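Ebony (Drosophila melanogaster, PDB 6DYM) probably joins beta-alanine to amines such as dopamine as a nonribosomal peptide synthetase, this chain being its C-terminal condensation domain. Local coordinates at residues Y26-G38 with S194-A206. Residues are numbered along the deposited sequence; the frame is centred on the assembly and turned at random.
Sequences YNKADLEQWLKPG and SRPFGDAPDEQRA
The indole of W34 lies against A200 and D199. A200 CB sits over one face, 3.6 Å from the centroid of the five-membered ring, a CH-pi contact. D199 O covers the same face near CZ3. Q33 CG lies on the opposite face. At the indole edge is Q204 OE1. The F197 ring is sandwiched: L31 CD2 stands 4.0 Å from its centroid, almost on the ring normal, and P196 CG covers the other face. W34 CB meets its edge.

The strand order of the domain matches a GNAT-like acetyltransferase fold. Here the loop between helices 14-25 and 41-58 meets the loop leading into the last strand, 205-212. In GNAT enzymes these two loops commonly border the acceptor site. Helix 93-111 packs beside L31, L35 and P196. L35 CD2 touches P196 CB at 3.7 Å.

Q204 bridges the loops with both ends of its amide. Its CG is anti to the backbone N (chi1 180°), and the extended chain reaches across to W34 and D30. W34 NE1 donates to Q204 OE1 at 2.8 Å. Replacing W34 by an alanine would probably leave Q204 OE1 without this donor and open a gap beside A200 and P201. Q204 NE2 donates to D30 O at 2.7 Å, from above the carbonyl plane. Q33 NE2 bonds the same D30 O at 3.0 Å, from the opposite face.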
loop_
_atom_site.group_PDB
_atom_site.type_symbol
_atom_site.label_atom_id
_atom_site.label_comp_id
_atom_site.label_asym_id
_atom_site.label_seq_id
_atom_site.Cartn_x
_atom_site.Cartn_y
_atom_site.Cartn_z
ATOM N N TYR A 26 -9.937 6.844 -2.251
ATOM C CA TYR A 26 -11.355 7.116 -2.029
ATOM C C TYR A 26 -12.165 6.886 -3.297
ATOM O O TYR A 26 -11.864 7.465 -4.346
ATOM C CB TYR A 26 -11.550 8.549 -1.536
ATOM C CG TYR A 26 -13.001 8.955 -1.451
ATOM C CD1 TYR A 26 -13.789 8.553 -0.381
ATOM C CD2 TYR A 26 -13.585 9.733 -2.444
ATOM C CE1 TYR A 26 -15.120 8.919 -0.299
ATOM C CE2 TYR A 26 -14.913 10.101 -2.372
ATOM C CZ TYR A 26 -15.676 9.694 -1.298
ATOM O OH TYR A 26 -17.000 10.062 -1.225
ATOM N N ASN A 27 -13.190 6.032 -3.185
ATOM C CA ASN A 27 -14.032 5.572 -4.288
ATOM C C ASN A 27 -13.267 4.632 -5.217
ATOM O O ASN A 27 -13.835 3.659 -5.723
ATOM C CB ASN A 27 -14.600 6.752 -5.082
ATOM C CG ASN A 27 -15.884 7.294 -4.488
ATOM O OD1 ASN A 27 -16.535 6.643 -3.669
ATOM N ND2 ASN A 27 -16.252 8.500 -4.896
ATOM N N LYS A 28 -11.977 4.901 -5.440
ATOM C CA LYS A 28 -11.183 4.112 -6.379
ATOM C C LYS A 28 -10.867 2.713 -5.860
ATOM O O LYS A 28 -10.759 1.783 -6.666
ATOM C CB LYS A 28 -9.861 4.820 -6.703
ATOM C CG LYS A 28 -9.923 6.333 -7.016
ATOM C CD LYS A 28 -11.196 6.793 -7.721
ATOM C CE LYS A 28 -11.431 8.293 -7.495
ATOM N NZ LYS A 28 -11.063 8.708 -6.105
ATOM N N ALA A 29 -10.754 2.535 -4.545
ATOM C CA ALA A 29 -10.195 1.302 -4.004
ATOM C C ALA A 29 -11.117 0.107 -4.235
ATOM O O ALA A 29 -12.340 0.192 -4.077
ATOM C CB ALA A 29 -9.902 1.469 -2.517
ATOM N N ASP A 30 -10.512 -1.027 -4.595
ATOM C CA ASP A 30 -11.286 -2.184 -5.026
ATOM C C ASP A 30 -12.027 -2.859 -3.878
ATOM O O ASP A 30 -13.054 -3.499 -4.118
ATOM C CB ASP A 30 -10.365 -3.176 -5.737
ATOM C CG ASP A 30 -9.683 -2.564 -6.957
ATOM O OD1 ASP A 30 -8.793 -1.702 -6.779
ATOM O OD2 ASP A 30 -10.044 -2.944 -8.093
ATOM N N LEU A 31 -11.549 -2.720 -2.643
ATOM C CA LEU A 31 -12.232 -3.324 -1.504
ATOM C C LEU A 31 -13.270 -2.392 -0.892
ATOM O O LEU A 31 -14.385 -2.825 -0.586
ATOM C CB LEU A 31 -11.214 -3.728 -0.439
ATOM C CG LEU A 31 -10.304 -4.895 -0.808
ATOM C CD1 LEU A 31 -9.299 -5.126 0.308
ATOM C CD2 LEU A 31 -11.122 -6.157 -1.080
ATOM N N GLU A 32 -12.924 -1.114 -0.714
ATOM C CA GLU A 32 -13.829 -0.167 -0.072
ATOM C C GLU A 32 -15.079 0.114 -0.896
ATOM O O GLU A 32 -16.082 0.558 -0.328
ATOM C CB GLU A 32 -13.104 1.149 0.211
ATOM C CG GLU A 32 -12.012 1.034 1.247
ATOM C CD GLU A 32 -10.646 0.789 0.636
ATOM O OE1 GLU A 32 -10.462 -0.253 -0.031
ATOM O OE2 GLU A 32 -9.752 1.641 0.823
ATOM N N GLN A 33 -15.045 -0.124 -2.213
ATOM C CA GLN A 33 -16.236 0.109 -3.025
ATOM C C GLN A 33 -17.385 -0.790 -2.595
ATOM O O GLN A 33 -18.553 -0.453 -2.814
ATOM C CB GLN A 33 -15.923 -0.109 -4.505
ATOM C CG GLN A 33 -15.641 -1.555 -4.862
ATOM C CD GLN A 33 -15.340 -1.756 -6.337
ATOM O OE1 GLN A 33 -16.009 -1.194 -7.204
ATOM N NE2 GLN A 33 -14.318 -2.550 -6.624
ATOM N N TRP A 34 -17.078 -1.934 -1.986
ATOM C CA TRP A 34 -18.107 -2.859 -1.541
ATOM C C TRP A 34 -18.594 -2.566 -0.131
ATOM O O TRP A 34 -19.590 -3.157 0.301
ATOM C CB TRP A 34 -17.585 -4.298 -1.639
ATOM C CG TRP A 34 -17.048 -4.610 -3.006
ATOM C CD1 TRP A 34 -15.749 -4.858 -3.340
ATOM C CD2 TRP A 34 -17.798 -4.682 -4.224
ATOM N NE1 TRP A 34 -15.644 -5.087 -4.695
ATOM C CE2 TRP A 34 -16.888 -4.984 -5.259
ATOM C CE3 TRP A 34 -19.152 -4.522 -4.541
ATOM C CZ2 TRP A 34 -17.289 -5.129 -6.588
ATOM C CZ3 TRP A 34 -19.547 -4.667 -5.859
ATOM C CH2 TRP A 34 -18.619 -4.970 -6.867
ATOM N N LEU A 35 -17.928 -1.664 0.586
ATOM C CA LEU A 35 -18.354 -1.242 1.913
ATOM C C LEU A 35 -19.258 -0.018 1.878
ATOM O O LEU A 35 -19.684 0.447 2.942
ATOM C CB LEU A 35 -17.135 -0.949 2.795
ATOM C CG LEU A 35 -16.133 -2.084 2.997
ATOM C CD1 LEU A 35 -14.927 -1.601 3.796
ATOM C CD2 LEU A 35 -16.801 -3.257 3.687
ATOM N N LYS A 36 -19.551 0.513 0.694
ATOM C CA LYS A 36 -20.451 1.652 0.589
ATOM C C LYS A 36 -21.847 1.259 1.071
ATOM O O LYS A 36 -22.291 0.127 0.839
ATOM C CB LYS A 36 -20.512 2.157 -0.854
ATOM C CG LYS A 36 -19.233 2.829 -1.341
ATOM C CD LYS A 36 -19.398 3.400 -2.749
ATOM C CE LYS A 36 -18.049 3.623 -3.420
ATOM N NZ LYS A 36 -17.081 4.323 -2.523
ATOM N N PRO A 37 -22.564 2.157 1.760
ATOM C CA PRO A 37 -22.081 3.499 2.088
ATOM C C PRO A 37 -21.373 3.543 3.439
ATOM O O PRO A 37 -21.321 2.536 4.146
ATOM C CB PRO A 37 -23.366 4.326 2.117
ATOM C CG PRO A 37 -24.477 3.318 2.414
ATOM C CD PRO A 37 -23.913 1.921 2.299
ATOM N N GLY A 38 -20.830 4.697 3.789
ATOM C CA GLY A 38 -20.184 4.881 5.063
ATOM C C GLY A 38 -18.669 4.956 5.040
ATOM O O GLY A 38 -18.049 4.807 6.100
ATOM N N SER A 194 -21.118 -11.954 8.174
ATOM C CA SER A 194 -21.401 -11.440 6.845
ATOM C C SER A 194 -20.144 -11.460 5.980
ATOM O O SER A 194 -19.017 -11.540 6.476
ATOM C CB SER A 194 -21.956 -10.016 6.925
ATOM O OG SER A 194 -20.943 -9.100 7.313
ATOM N N ARG A 195 -20.352 -11.385 4.666
ATOM C CA ARG A 195 -19.235 -11.248 3.745
ATOM C C ARG A 195 -19.197 -9.815 3.232
ATOM O O ARG A 195 -19.940 -9.474 2.300
ATOM C CB ARG A 195 -19.345 -12.247 2.589
ATOM C CG ARG A 195 -19.532 -13.680 3.080
ATOM C CD ARG A 195 -19.696 -14.693 1.948
ATOM N NE ARG A 195 -20.981 -14.567 1.267
ATOM C CZ ARG A 195 -21.122 -14.383 -0.043
ATOM N NH1 ARG A 195 -20.052 -14.314 -0.829
ATOM N NH2 ARG A 195 -22.335 -14.274 -0.573
ATOM N N PRO A 196 -18.367 -8.942 3.808
ATOM C CA PRO A 196 -18.436 -7.511 3.457
ATOM C C PRO A 196 -18.126 -7.215 2.001
ATOM O O PRO A 196 -18.627 -6.216 1.467
ATOM C CB PRO A 196 -17.402 -6.868 4.397
ATOM C CG PRO A 196 -16.507 -7.992 4.830
ATOM C CD PRO A 196 -17.369 -9.220 4.853
ATOM N N PHE A 197 -17.312 -8.041 1.338
ATOM C CA PHE A 197 -17.068 -7.922 -0.095
ATOM C C PHE A 197 -17.838 -8.971 -0.893
ATOM O O PHE A 197 -17.437 -9.317 -2.009
ATOM C CB PHE A 197 -15.570 -8.013 -0.397
ATOM C CG PHE A 197 -14.693 -7.424 0.677
ATOM C CD1 PHE A 197 -14.716 -6.062 0.943
ATOM C CD2 PHE A 197 -13.844 -8.232 1.421
ATOM C CE1 PHE A 197 -13.915 -5.512 1.936
ATOM C CE2 PHE A 197 -13.037 -7.688 2.421
ATOM C CZ PHE A 197 -13.077 -6.327 2.679
ATOM N N GLY A 198 -18.952 -9.471 -0.343
ATOM C CA GLY A 198 -19.651 -10.589 -0.963
ATOM C C GLY A 198 -20.237 -10.274 -2.325
ATOM O O GLY A 198 -20.393 -11.171 -3.159
ATOM N N ASP A 199 -20.566 -9.006 -2.578
ATOM C CA ASP A 199 -21.098 -8.606 -3.877
ATOM C C ASP A 199 -20.024 -8.460 -4.952
ATOM O O ASP A 199 -20.367 -8.212 -6.113
ATOM C CB ASP A 199 -21.865 -7.285 -3.748
ATOM C CG ASP A 199 -23.172 -7.436 -2.983
ATOM O OD1 ASP A 199 -23.807 -8.509 -3.077
ATOM O OD2 ASP A 199 -23.565 -6.477 -2.287
ATOM N N ALA A 200 -18.746 -8.598 -4.604
ATOM C CA ALA A 200 -17.693 -8.477 -5.600
ATOM C C ALA A 200 -17.709 -9.684 -6.538
ATOM O O ALA A 200 -18.111 -10.781 -6.144
ATOM C CB ALA A 200 -16.330 -8.357 -4.921
ATOM N N PRO A 201 -17.286 -9.510 -7.792
ATOM C CA PRO A 201 -17.233 -10.654 -8.707
ATOM C C PRO A 201 -16.204 -11.674 -8.244
ATOM O O PRO A 201 -15.267 -11.360 -7.506
ATOM C CB PRO A 201 -16.834 -10.027 -10.049
ATOM C CG PRO A 201 -16.152 -8.751 -9.678
ATOM C CD PRO A 201 -16.852 -8.261 -8.442
ATOM N N ASP A 202 -16.394 -12.919 -8.688
ATOM C CA ASP A 202 -15.464 -13.987 -8.335
ATOM C C ASP A 202 -14.041 -13.673 -8.767
ATOM O O ASP A 202 -13.090 -14.189 -8.170
ATOM C CB ASP A 202 -15.908 -15.308 -8.966
ATOM C CG ASP A 202 -17.036 -15.970 -8.202
ATOM O OD1 ASP A 202 -17.638 -15.305 -7.335
ATOM O OD2 ASP A 202 -17.327 -17.153 -8.475
ATOM N N GLU A 203 -13.877 -12.820 -9.774
ATOM C CA GLU A 203 -12.576 -12.536 -10.356
ATOM C C GLU A 203 -11.773 -11.516 -9.565
ATOM O O GLU A 203 -10.585 -11.332 -9.858
ATOM C CB GLU A 203 -12.757 -12.051 -11.801
ATOM C CG GLU A 203 -13.322 -13.119 -12.753
ATOM C CD GLU A 203 -14.804 -13.428 -12.529
ATOM O OE1 GLU A 203 -15.555 -12.517 -12.115
ATOM O OE2 GLU A 203 -15.217 -14.590 -12.764
ATOM N N GLN A 204 -12.369 -10.846 -8.580
ATOM C CA GLN A 204 -11.615 -9.887 -7.781
ATOM C C GLN A 204 -10.828 -10.634 -6.713
ATOM O O GLN A 204 -11.415 -11.293 -5.844
ATOM C CB GLN A 204 -12.526 -8.848 -7.136
ATOM C CG GLN A 204 -11.737 -7.852 -6.295
ATOM C CD GLN A 204 -12.576 -6.704 -5.781
ATOM O OE1 GLN A 204 -13.718 -6.519 -6.200
ATOM N NE2 GLN A 204 -12.012 -5.922 -4.865
ATOM N N ARG A 205 -9.504 -10.513 -6.773
ATOM C CA ARG A 205 -8.603 -11.207 -5.869
ATOM C C ARG A 205 -7.895 -10.223 -4.943
ATOM O O ARG A 205 -7.806 -9.024 -5.215
ATOM C CB ARG A 205 -7.554 -12.017 -6.648
ATOM C CG ARG A 205 -8.050 -12.551 -7.987
ATOM C CD ARG A 205 -9.170 -13.562 -7.784
ATOM N NE ARG A 205 -8.716 -14.711 -7.008
ATOM C CZ ARG A 205 -9.468 -15.768 -6.719
ATOM N NH1 ARG A 205 -10.719 -15.827 -7.144
ATOM N NH2 ARG A 205 -8.965 -16.766 -6.006
ATOM N N ALA A 206 -7.424 -10.753 -3.820
ATOM C CA ALA A 206 -6.391 -10.128 -3.006
ATOM C C ALA A 206 -5.195 -11.061 -3.063
ATOM O O ALA A 206 -5.322 -12.252 -2.757
ATOM C CB ALA A 206 -6.851 -9.916 -1.563
#